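Local atomic coordinates of YcgJ protein (Bacillus subtilis, PDB entry 1XXL), a protein that probably transfers methyl groups from S-adenosylmethionine to a substrate not yet identified, as a member of the methyltransferase superfamily. Residues 88-93 with 119-124. Residues are numbered along the deposited sequence; the frame is centred on the assembly and turned at random.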
loop_
_atom_site.group_PDB
_atom_site.type_symbol
_atom_site.label_atom_id
_atom_site.label_comp_id
_atom_site.label_asym_id
_atom_site.label_seq_id
_atom_site.Cartn_x
_atom_site.Cartn_y
_atom_site.Cartn_z
ATOM N N PHE A 88 -14.148 3.314 -13.078
ATOM C CA PHE A 88 -13.131 2.263 -13.150
ATOM C C PHE A 88 -13.675 0.884 -12.757
ATOM O O PHE A 88 -14.505 0.750 -11.863
ATOM C CB PHE A 88 -11.918 2.617 -12.281
ATOM C CG PHE A 88 -11.184 3.846 -12.737
ATOM C CD1 PHE A 88 -10.237 3.767 -13.752
ATOM C CD2 PHE A 88 -11.447 5.075 -12.161
ATOM C CE1 PHE A 88 -9.559 4.883 -14.166
ATOM C CE2 PHE A 88 -10.777 6.210 -12.589
ATOM C CZ PHE A 88 -9.829 6.102 -13.596
ATOM N N ASP A 89 -13.173 -0.126 -13.445
ATOM C CA ASP A 89 -13.525 -1.508 -13.193
ATOM C C ASP A 89 -12.700 -2.044 -12.039
ATOM O O ASP A 89 -13.164 -2.846 -11.246
ATOM C CB ASP A 89 -13.258 -2.355 -14.457
ATOM C CG ASP A 89 -14.132 -1.941 -15.614
ATOM O OD1 ASP A 89 -13.657 -1.214 -16.529
ATOM O OD2 ASP A 89 -15.314 -2.309 -15.568
ATOM N N ILE A 90 -11.452 -1.615 -11.994
ATOM C CA ILE A 90 -10.508 -2.062 -10.988
ATOM C C ILE A 90 -9.726 -0.846 -10.501
ATOM O O ILE A 90 -9.328 0.018 -11.302
ATOM C CB ILE A 90 -9.507 -3.069 -11.573
ATOM C CG1 ILE A 90 -10.239 -4.290 -12.167
ATOM C CG2 ILE A 90 -8.494 -3.482 -10.510
ATOM C CD1 ILE A 90 -9.381 -5.149 -13.087
ATOM N N ILE A 91 -9.524 -0.785 -9.187
ATOM C CA ILE A 91 -8.683 0.227 -8.564
ATOM C C ILE A 91 -7.709 -0.491 -7.664
ATOM O O ILE A 91 -8.116 -1.319 -6.878
ATOM C CB ILE A 91 -9.494 1.265 -7.735
ATOM C CG1 ILE A 91 -10.525 1.969 -8.621
ATOM C CG2 ILE A 91 -8.527 2.267 -7.055
ATOM C CD1 ILE A 91 -11.496 2.837 -7.874
ATOM N N THR A 92 -6.428 -0.169 -7.803
ATOM C CA THR A 92 -5.356 -0.814 -7.073
ATOM C C THR A 92 -4.631 0.213 -6.230
ATOM O O THR A 92 -4.529 1.389 -6.584
ATOM C CB THR A 92 -4.306 -1.520 -8.013
ATOM O OG1 THR A 92 -3.691 -0.557 -8.884
ATOM C CG2 THR A 92 -4.967 -2.593 -8.879
ATOM N N CYS A 93 -4.122 -0.250 -5.105
ATOM C CA CYS A 93 -3.419 0.597 -4.175
ATOM C C CYS A 93 -2.437 -0.322 -3.444
ATOM O O CYS A 93 -2.861 -1.130 -2.623
ATOM C CB CYS A 93 -4.434 1.251 -3.213
ATOM S SG CYS A 93 -3.701 2.419 -2.091
ATOM N N ARG A 119 -13.873 -3.766 -8.507
ATOM C CA ARG A 119 -12.919 -4.284 -7.508
ATOM C C ARG A 119 -11.878 -3.266 -7.049
ATOM O O ARG A 119 -11.174 -2.686 -7.867
ATOM C CB ARG A 119 -12.105 -5.435 -8.090
ATOM C CG ARG A 119 -12.792 -6.743 -8.177
ATOM C CD ARG A 119 -11.941 -7.751 -9.017
ATOM N NE ARG A 119 -12.842 -8.682 -9.686
ATOM C CZ ARG A 119 -13.324 -9.790 -9.136
ATOM N NH1 ARG A 119 -12.954 -10.160 -7.926
ATOM N NH2 ARG A 119 -14.170 -10.558 -9.830
ATOM N N PHE A 120 -11.768 -3.094 -5.742
ATOM C CA PHE A 120 -10.682 -2.345 -5.107
ATOM C C PHE A 120 -9.715 -3.355 -4.509
ATOM O O PHE A 120 -10.101 -4.182 -3.663
ATOM C CB PHE A 120 -11.240 -1.434 -3.997
ATOM C CG PHE A 120 -10.194 -0.654 -3.233
ATOM C CD1 PHE A 120 -9.072 -0.124 -3.870
ATOM C CD2 PHE A 120 -10.371 -0.404 -1.876
ATOM C CE1 PHE A 120 -8.123 0.604 -3.152
ATOM C CE2 PHE A 120 -9.445 0.328 -1.166
ATOM C CZ PHE A 120 -8.318 0.837 -1.799
ATOM N N LEU A 121 -8.472 -3.302 -4.967
ATOM C CA LEU A 121 -7.439 -4.222 -4.539
ATOM C C LEU A 121 -6.415 -3.446 -3.739
ATOM O O LEU A 121 -5.671 -2.618 -4.279
ATOM C CB LEU A 121 -6.803 -4.912 -5.747
ATOM C CG LEU A 121 -7.800 -5.715 -6.578
ATOM C CD1 LEU A 121 -7.183 -6.136 -7.864
ATOM C CD2 LEU A 121 -8.301 -6.932 -5.847
ATOM N N LEU A 122 -6.391 -3.720 -2.437
ATOM C CA LEU A 122 -5.603 -2.961 -1.503
ATOM C C LEU A 122 -4.564 -3.860 -0.871
ATOM O O LEU A 122 -4.919 -4.839 -0.216
ATOM C CB LEU A 122 -6.551 -2.385 -0.447
ATOM C CG LEU A 122 -5.960 -1.747 0.785
ATOM C CD1 LEU A 122 -5.237 -0.477 0.408
ATOM C CD2 LEU A 122 -7.063 -1.476 1.817
ATOM N N VAL A 123 -3.286 -3.538 -1.095
ATOM C CA VAL A 123 -2.191 -4.179 -0.406
ATOM C C VAL A 123 -1.517 -3.163 0.487
ATOM O O VAL A 123 -1.151 -2.074 0.041
ATOM C CB VAL A 123 -1.125 -4.811 -1.399
ATOM C CG1 VAL A 123 0.158 -5.228 -0.669
ATOM C CG2 VAL A 123 -1.730 -5.970 -2.077
ATOM N N ASP A 124 -1.369 -3.518 1.754
ATOM C CA ASP A 124 -0.553 -2.732 2.636
ATOM C C ASP A 124 -0.125 -3.577 3.814
ATOM O O ASP A 124 -0.612 -4.674 4.023
ATOM C CB ASP A 124 -1.300 -1.447 3.089
ATOM C CG ASP A 124 -0.350 -0.261 3.329
ATOM O OD1 ASP A 124 -0.875 0.858 3.528
ATOM O OD2 ASP A 124 0.903 -0.442 3.339
#
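The carbonyl oxygen of Ile91 is gripped by two neighbouring groups of the adjacent strand. The amide N of Leu121 donates to Ile91 O at 2.8 Å, nearly straight. The CA of Phe120 adds a weaker CA-H...O contact to Ile91 O at 3.3 Å. This pairing illustrates how a parallel ladder works, with Ile91 and Cys93 bonding through both N and O to residues flanking their partners. Ile91 N thus reaches Arg119 O, Cys93 N reaches Leu121 O by a more bent bond (141°), and Val123 N closes on Cys93 O; Arg119 N adds a bond to Asp89 O where the chain turns its corner. Segments 90-93 and 119-124 run only 10° from parallel.

On one face, Phe120 swings its ring across to the other strand. With CG anti to the backbone N (chi1 178°), CD1 lies 4.0 Å from Ile91 CG2, and CE1 meets Cys93 CB at 3.7 Å, edge-on near the ring plane; Leu122 CB sits over one ring face. An alanine at Phe120 would remove this ring and is likely to open a gap beside Ile91, Cys93 and Leu122. On the other face, Ile90 CG2 touches Leu121 CD1 at 4.0 Å.

These are central strands of the Rossmann-like sheet characteristic of the methyltransferase fold. Strand 88-94 ends in Arg94, which binds S-adenosyl-L-methionine. Helix 103-113, in the crossover joining them, packs Val110 against Ile91 and Phe120, whereas helix 7-17 lies against Ile90 and Leu121; strands 24-28 and 222-236 extend the sheet beyond 88-94 and 118-125 respectively.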